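Local coordinates for protein CurF (Lyngbya majuscula, PDB 2Q35) that acts as the ECH2 decarboxylase domain of a polyketide synthase, a crotonase-fold lyase that takes part in beta-branching of a polyketide chain, at residues A[84-89]-A[106-111]; A[91-96]-A[202-207]; A[138-143]-A[209-214]. The protein carries 1 engineered substitution. All blocks are in the same frame, centred on the assembly; numbering follows the deposited sequence.

Contact 1. Residues A[84-89]-A[106-111]; sequences GLILDC and LLLGLY
Ile86 meets both Leu108 and Tyr111, and its two branches divide the work between them. With CG1 beside the backbone N and CG2 anti to it (chi1 -60°), one branch runs to the leucine and the other to the tyrosine. CG1 comes within 3.7 Å of Leu108 CD1, with Ile86 CD1 also near that methyl. The CG2 methyl lies 3.7 Å from Tyr111 CB, so it meets the root of the tyrosine side chain, and CG1 approaches the ring obliquely. Ile86 crosses both partners at about a right angle. Phe39 of helix 29-44 and Ile93 of strand 93-97 also pack on this buried residue.

One residue on, Leu87 marks the outer margin. It is exposed, but its CD2 reaches back to 4.0 Å from the carbonyl oxygen Tyr111 O and 4.4 Å from Tyr111 CB.

The tyrosine ring leads away from helix 83-87. Leu107 O sits 3.2 Å above one ring face, offset toward the rim. The ring thus rests on its own turn, and the buried hydroxyl is held from outside by a hydrogen bond with Gly136 O.

This is apolar packing between helices 83-87 and 104-110 in a crotonase core: helix 83-87 precedes strand 93-97, and helix 104-110 is the one whose N-terminal end, in relatives, contributes to the oxyanion hole.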
# COMPACT_ATOMS: atom_id res chain seq x y z
N GLY A 84 -14.58 -1.37 19.62
CA GLY A 84 -15.87 -0.68 19.47
C GLY A 84 -15.86 0.69 20.10
O GLY A 84 -16.46 1.63 19.57
N LEU A 85 -15.16 0.81 21.23
CA LEU A 85 -14.99 2.08 21.93
C LEU A 85 -14.40 3.16 21.02
O LEU A 85 -14.89 4.29 20.97
CB LEU A 85 -14.04 1.87 23.11
CG LEU A 85 -14.03 2.80 24.31
CD1 LEU A 85 -15.39 3.44 24.51
CD2 LEU A 85 -13.65 1.94 25.52
N ILE A 86 -13.33 2.81 20.33
CA ILE A 86 -12.64 3.76 19.46
C ILE A 86 -13.38 3.97 18.14
O ILE A 86 -13.57 5.11 17.69
CB ILE A 86 -11.21 3.27 19.12
CG1 ILE A 86 -10.36 3.09 20.40
CG2 ILE A 86 -10.51 4.21 18.12
CD1 ILE A 86 -10.13 4.39 21.21
N LEU A 87 -13.83 2.87 17.54
CA LEU A 87 -14.44 2.92 16.21
C LEU A 87 -15.82 3.58 16.20
O LEU A 87 -16.27 4.09 15.17
CB LEU A 87 -14.53 1.52 15.60
CG LEU A 87 -13.18 0.86 15.31
CD1 LEU A 87 -13.44 -0.58 14.85
CD2 LEU A 87 -12.33 1.66 14.31
N ASP A 88 -16.47 3.59 17.36
CA ASP A 88 -17.77 4.27 17.49
C ASP A 88 -17.66 5.80 17.53
O ASP A 88 -18.65 6.48 17.27
CB ASP A 88 -18.54 3.75 18.69
CG ASP A 88 -19.27 2.43 18.41
OD1 ASP A 88 -19.23 1.93 17.25
OD2 ASP A 88 -19.89 1.90 19.35
N CYS A 89 -16.49 6.33 17.83
CA CYS A 89 -16.33 7.79 17.92
C CYS A 89 -16.48 8.38 16.51
O CYS A 89 -15.81 7.93 15.57
CB CYS A 89 -14.93 8.09 18.46
SG CYS A 89 -14.62 9.90 18.57
N LEU A 106 -0.88 -1.40 20.99
CA LEU A 106 -0.49 -0.88 19.67
C LEU A 106 -1.75 -0.81 18.81
O LEU A 106 -1.96 0.17 18.10
CB LEU A 106 0.58 -1.77 19.01
CG LEU A 106 0.95 -1.42 17.57
CD1 LEU A 106 1.49 0.01 17.49
CD2 LEU A 106 1.95 -2.45 16.96
N LEU A 107 -2.59 -1.84 18.86
CA LEU A 107 -3.83 -1.81 18.06
C LEU A 107 -4.74 -0.66 18.45
O LEU A 107 -5.33 -0.03 17.58
CB LEU A 107 -4.58 -3.14 18.13
CG LEU A 107 -4.09 -4.18 17.11
CD1 LEU A 107 -4.47 -3.72 15.68
CD2 LEU A 107 -2.59 -4.48 17.19
N LEU A 108 -4.82 -0.37 19.75
CA LEU A 108 -5.61 0.75 20.25
C LEU A 108 -5.26 2.03 19.52
O LEU A 108 -6.13 2.78 19.07
CB LEU A 108 -5.36 0.95 21.74
CG LEU A 108 -6.26 2.03 22.37
CD1 LEU A 108 -7.71 1.53 22.47
CD2 LEU A 108 -5.76 2.42 23.75
N GLY A 109 -3.95 2.30 19.40
CA GLY A 109 -3.57 3.48 18.64
C GLY A 109 -3.87 3.36 17.16
O GLY A 109 -4.28 4.33 16.52
N LEU A 110 -3.64 2.18 16.58
CA LEU A 110 -3.79 2.01 15.14
C LEU A 110 -5.26 2.03 14.68
O LEU A 110 -5.51 2.15 13.48
CB LEU A 110 -3.09 0.74 14.64
CG LEU A 110 -1.57 0.76 14.71
CD1 LEU A 110 -1.03 -0.61 14.29
CD2 LEU A 110 -1.01 1.82 13.80
N TYR A 111 -6.18 1.95 15.64
CA TYR A 111 -7.63 2.04 15.32
C TYR A 111 -7.95 3.51 15.01
O TYR A 111 -8.96 3.82 14.39
CB TYR A 111 -8.53 1.59 16.48
CG TYR A 111 -8.51 0.11 16.81
CD1 TYR A 111 -8.40 -0.87 15.80
CD2 TYR A 111 -8.63 -0.32 18.14
CE1 TYR A 111 -8.39 -2.26 16.14
CE2 TYR A 111 -8.63 -1.67 18.48
CZ TYR A 111 -8.51 -2.63 17.48
OH TYR A 111 -8.49 -3.97 17.84

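Contact 2. Residues A[91-96]-A[202-207]; sequences IPIIAA and ALKQHL
Lys204 reaches across from helix 197-230 to the backbone of Ile91, passing at a slant over the peptide that joins Ile91 to Pro92. Its CG is anti to the backbone N (chi1 176°) and the chain stays extended beyond it, so the ammonium group is carried the full length of the side chain toward the start of strand 93-97. On the way, Lys204 CD passes 3.7 Å from Ile91 C and 3.8 Å from Pro92 N. At the end, Lys204 NZ donates to Ile91 O at 2.9 Å. The nitrogen does not use a carbonyl lone pair: the C=O...N angle is 122°, and NZ stands above the carbonyl plane, 55° out of it. Ile93 lies aslant to the lysine, its CG1 4.2 Å from Lys204 NZ, while the Ile91 side chain points away from the helix and packs on Val42 and Val51.

The stronger partner of the ammonium is Asp113, outside both segments, which forms a salt bridge through OD2; Cys89 O adds a weak hydrogen bond. The same OD2 accepts Ile93 N, so one carboxylate oxygen ties the lysine and the strand together. Buried as it is, the charge is probably stabilised by this carboxylate and the backbone oxygens around it. Tyr156 of the second subunit packs on both Pro92 and Lys204.

The arrangement is a buried lysine-to-carbonyl hydrogen bond that joins the long helix 197-230 to the entrance of a central strand in the crotonase fold, beside a subunit interface.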
# COMPACT_ATOMS: atom_id res chain seq x y z
N ILE A 91 -15.99 11.53 15.37
CA ILE A 91 -15.03 12.58 14.98
C ILE A 91 -13.62 12.01 14.86
O ILE A 91 -13.30 11.00 15.47
CB ILE A 91 -15.08 13.82 15.91
CG1 ILE A 91 -14.87 13.42 17.38
CG2 ILE A 91 -16.42 14.59 15.71
CD1 ILE A 91 -14.55 14.61 18.29
N PRO A 92 -12.77 12.66 14.04
CA PRO A 92 -11.40 12.12 13.87
C PRO A 92 -10.60 12.03 15.18
O PRO A 92 -10.71 12.90 16.06
CB PRO A 92 -10.71 13.15 12.96
CG PRO A 92 -11.72 14.11 12.53
CD PRO A 92 -13.04 13.83 13.20
N ILE A 93 -9.82 10.96 15.27
CA ILE A 93 -8.96 10.70 16.42
C ILE A 93 -7.50 10.63 15.94
O ILE A 93 -7.20 9.96 14.95
CB ILE A 93 -9.33 9.36 17.11
CG1 ILE A 93 -10.78 9.36 17.59
CG2 ILE A 93 -8.37 9.04 18.31
CD1 ILE A 93 -11.21 7.93 18.04
N ILE A 94 -6.61 11.34 16.65
CA ILE A 94 -5.16 11.23 16.45
C ILE A 94 -4.55 10.52 17.66
O ILE A 94 -4.71 10.98 18.79
CB ILE A 94 -4.52 12.62 16.33
CG1 ILE A 94 -5.18 13.44 15.20
CG2 ILE A 94 -2.98 12.53 16.14
CD1 ILE A 94 -4.80 14.93 15.15
N ALA A 95 -3.86 9.40 17.44
CA ALA A 95 -3.26 8.66 18.55
C ALA A 95 -1.84 9.18 18.67
O ALA A 95 -1.01 8.91 17.80
CB ALA A 95 -3.21 7.19 18.27
N ALA A 96 -1.59 9.90 19.75
CA ALA A 96 -0.24 10.46 20.00
C ALA A 96 0.50 9.46 20.89
O ALA A 96 0.39 9.49 22.12
CB ALA A 96 -0.33 11.85 20.65
N ALA A 202 -18.95 13.50 8.26
CA ALA A 202 -19.35 12.89 6.98
C ALA A 202 -18.16 12.25 6.27
O ALA A 202 -18.22 11.11 5.78
CB ALA A 202 -20.02 13.90 6.10
N LEU A 203 -17.03 12.97 6.27
CA LEU A 203 -15.84 12.46 5.63
C LEU A 203 -15.34 11.21 6.34
O LEU A 203 -15.00 10.23 5.69
CB LEU A 203 -14.73 13.54 5.62
CG LEU A 203 -13.44 13.11 4.94
CD1 LEU A 203 -13.67 12.78 3.47
CD2 LEU A 203 -12.36 14.25 5.09
N LYS A 204 -15.26 11.27 7.67
CA LYS A 204 -14.73 10.13 8.44
C LYS A 204 -15.58 8.90 8.20
O LYS A 204 -15.04 7.78 8.03
CB LYS A 204 -14.66 10.46 9.94
CG LYS A 204 -14.20 9.26 10.74
CD LYS A 204 -14.00 9.55 12.19
CE LYS A 204 -13.85 8.25 12.97
NZ LYS A 204 -13.02 8.45 14.18
N GLN A 205 -16.90 9.08 8.15
CA GLN A 205 -17.80 7.94 7.91
C GLN A 205 -17.51 7.30 6.54
O GLN A 205 -17.41 6.07 6.39
CB GLN A 205 -19.26 8.37 8.00
CG GLN A 205 -20.20 7.21 7.72
CD GLN A 205 -21.63 7.51 8.05
OE1 GLN A 205 -22.19 6.91 8.97
NE2 GLN A 205 -22.23 8.43 7.32
N HIS A 206 -17.36 8.16 5.53
CA HIS A 206 -17.04 7.72 4.18
C HIS A 206 -15.69 6.99 4.12
O HIS A 206 -15.62 5.86 3.61
CB HIS A 206 -17.06 8.93 3.26
CG HIS A 206 -16.60 8.63 1.86
ND1 HIS A 206 -17.37 7.93 0.97
CD2 HIS A 206 -15.45 8.95 1.22
CE1 HIS A 206 -16.70 7.80 -0.17
NE2 HIS A 206 -15.55 8.43 -0.05
N LEU A 207 -14.64 7.59 4.68
CA LEU A 207 -13.30 7.01 4.63
C LEU A 207 -13.18 5.69 5.41
O LEU A 207 -12.35 4.84 5.06
CB LEU A 207 -12.25 8.00 5.16
CG LEU A 207 -12.07 9.25 4.30
CD1 LEU A 207 -11.15 10.26 4.98
CD2 LEU A 207 -11.49 8.88 2.94

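Contact 3. Residues A[138-143]-A[209-214]; sequences TSLILR and ADIKAK
Leu140 and Ile211 face each other at the centre, their side chains sliding past one another in opposite directions. Leu140 CD1 lies 4.1 Å from Ile211 CD1, and Leu140 CD2 is equally close to Ile211 CG2. The leucine's CG is anti to its backbone N (chi1 178°), which sends both methyls out toward helix 197-230. There they also reach Lys214: CD2 is 4.2 Å from Lys214 CB, the part of the lysine side chain that meets the leucine. From the next position, Ile141 brings CD1 to 3.9 Å from Ile211 CG2, crossing at a slant. That methyl of Ile211 is therefore touched by both Leu140 and Ile141.

The backbones stay well apart. The axes of the two short segments approach no closer than 11.2 Å and run nearly antiparallel at 166°, so the ends of Leu140, Ile141 and Ile211 carry most of the contact. Helix 197-230 is kinked here, where the N atoms of Asp210 and Ile211 lack bonds to the preceding turn.

Farther out, Phe215 covers Leu140 and Ile141, and Leu110 and Tyr111 pack on Ile141. Glu222 accepts the N-H groups of Thr138 and Ser139, holding the first turn of helix 138-146. Ser139 OG is hydrogen-bonded to His206 NE2, and Arg143 NH1 to Leu207 O, both of the third subunit.

This antiparallel aliphatic pair packs the long helix 197-230 of the C-terminal part against helix 138-146 of the crotonase fold, next to a contact between subunits of the trimer.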
# COMPACT_ATOMS: atom_id res chain seq x y z
N THR A 138 -5.96 -7.67 14.16
CA THR A 138 -4.56 -7.23 14.02
C THR A 138 -4.09 -7.23 12.57
O THR A 138 -3.47 -6.26 12.11
CB THR A 138 -3.61 -8.11 14.89
OG1 THR A 138 -3.86 -7.83 16.27
CG2 THR A 138 -2.15 -7.80 14.60
N SER A 139 -4.33 -8.34 11.87
CA SER A 139 -3.83 -8.43 10.51
C SER A 139 -4.54 -7.43 9.59
O SER A 139 -3.90 -6.77 8.77
CB SER A 139 -3.91 -9.87 9.99
OG SER A 139 -5.21 -10.27 9.63
N LEU A 140 -5.86 -7.29 9.75
CA LEU A 140 -6.59 -6.33 8.95
C LEU A 140 -6.01 -4.93 9.13
O LEU A 140 -5.65 -4.25 8.16
CB LEU A 140 -8.08 -6.32 9.34
CG LEU A 140 -8.97 -5.30 8.60
CD1 LEU A 140 -9.15 -5.69 7.14
CD2 LEU A 140 -10.34 -5.17 9.27
N ILE A 141 -5.93 -4.50 10.38
CA ILE A 141 -5.53 -3.13 10.69
C ILE A 141 -4.05 -2.89 10.38
O ILE A 141 -3.71 -1.88 9.76
CB ILE A 141 -5.91 -2.77 12.14
CG1 ILE A 141 -7.43 -2.69 12.30
CG2 ILE A 141 -5.31 -1.42 12.55
CD1 ILE A 141 -8.14 -1.50 11.55
N LEU A 142 -3.17 -3.82 10.76
CA LEU A 142 -1.74 -3.58 10.46
C LEU A 142 -1.43 -3.54 8.97
O LEU A 142 -0.64 -2.71 8.53
CB LEU A 142 -0.86 -4.62 11.15
CG LEU A 142 -0.26 -4.05 12.43
CD1 LEU A 142 -1.28 -4.00 13.58
CD2 LEU A 142 1.00 -4.84 12.80
N ARG A 143 -2.04 -4.43 8.19
CA ARG A 143 -1.79 -4.44 6.76
C ARG A 143 -2.30 -3.16 6.12
O ARG A 143 -1.64 -2.58 5.26
CB ARG A 143 -2.37 -5.69 6.08
CG ARG A 143 -1.68 -6.94 6.56
CD ARG A 143 -1.74 -8.10 5.61
NE ARG A 143 -2.96 -8.88 5.75
CZ ARG A 143 -3.11 -10.10 5.25
NH1 ARG A 143 -2.11 -10.67 4.59
NH2 ARG A 143 -4.25 -10.75 5.40
N ALA A 209 -15.49 3.43 5.88
CA ALA A 209 -16.54 2.49 5.47
C ALA A 209 -16.00 1.12 5.12
O ALA A 209 -16.54 0.10 5.57
CB ALA A 209 -17.35 3.07 4.31
N ASP A 210 -14.95 1.08 4.31
CA ASP A 210 -14.44 -0.20 3.81
C ASP A 210 -13.86 -1.06 4.94
O ASP A 210 -14.15 -2.26 5.02
CB ASP A 210 -13.40 0.01 2.70
CG ASP A 210 -14.03 0.48 1.38
OD1 ASP A 210 -15.27 0.35 1.18
OD2 ASP A 210 -13.26 0.98 0.53
N ILE A 211 -13.08 -0.45 5.82
CA ILE A 211 -12.54 -1.21 6.96
C ILE A 211 -13.65 -1.62 7.92
O ILE A 211 -13.68 -2.76 8.40
CB ILE A 211 -11.39 -0.43 7.68
CG1 ILE A 211 -10.16 -0.33 6.77
CG2 ILE A 211 -11.01 -1.13 8.99
CD1 ILE A 211 -9.40 -1.65 6.57
N LYS A 212 -14.59 -0.72 8.19
CA LYS A 212 -15.71 -1.02 9.07
C LYS A 212 -16.53 -2.22 8.56
O LYS A 212 -16.97 -3.06 9.34
CB LYS A 212 -16.61 0.21 9.29
CG LYS A 212 -17.85 -0.08 10.12
CD LYS A 212 -18.81 1.09 10.17
CE LYS A 212 -19.92 0.85 11.19
NZ LYS A 212 -21.13 1.66 10.86
N ALA A 213 -16.70 -2.32 7.24
CA ALA A 213 -17.42 -3.45 6.63
C ALA A 213 -16.73 -4.79 6.91
O ALA A 213 -17.38 -5.83 7.11
CB ALA A 213 -17.58 -3.22 5.12
N LYS A 214 -15.40 -4.75 6.95
CA LYS A 214 -14.58 -5.96 7.09
C LYS A 214 -14.27 -6.33 8.55
O LYS A 214 -13.82 -7.45 8.85
CB LYS A 214 -13.27 -5.75 6.33
CG LYS A 214 -13.44 -5.88 4.83
CD LYS A 214 -12.11 -6.03 4.15
CE LYS A 214 -11.67 -4.73 3.52
NZ LYS A 214 -10.70 -4.96 2.42

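In the fold
Contacts 1 and 2 are buried, whereas contact 3 is only partly so and has Lys214 at its exposed margin. Contact 1 lies nearest the middle of the chain, about 6 Å between centres, against about 15 and 14 Å for the others. Contacts 2 and 3 are linked only along helix 197-230, which packs first against the central sheet and then against helix 138-146. Chemistry follows place: contact 1 is apolar, with a tyrosine, and contact 3 aliphatic, while contact 2 depends on a charged group. Contact 1 touches both others, since Cys89 meets Lys204 of contact 2, and Leu107 and Leu110 pack on Thr138, Ile141 and Leu142 of contact 3.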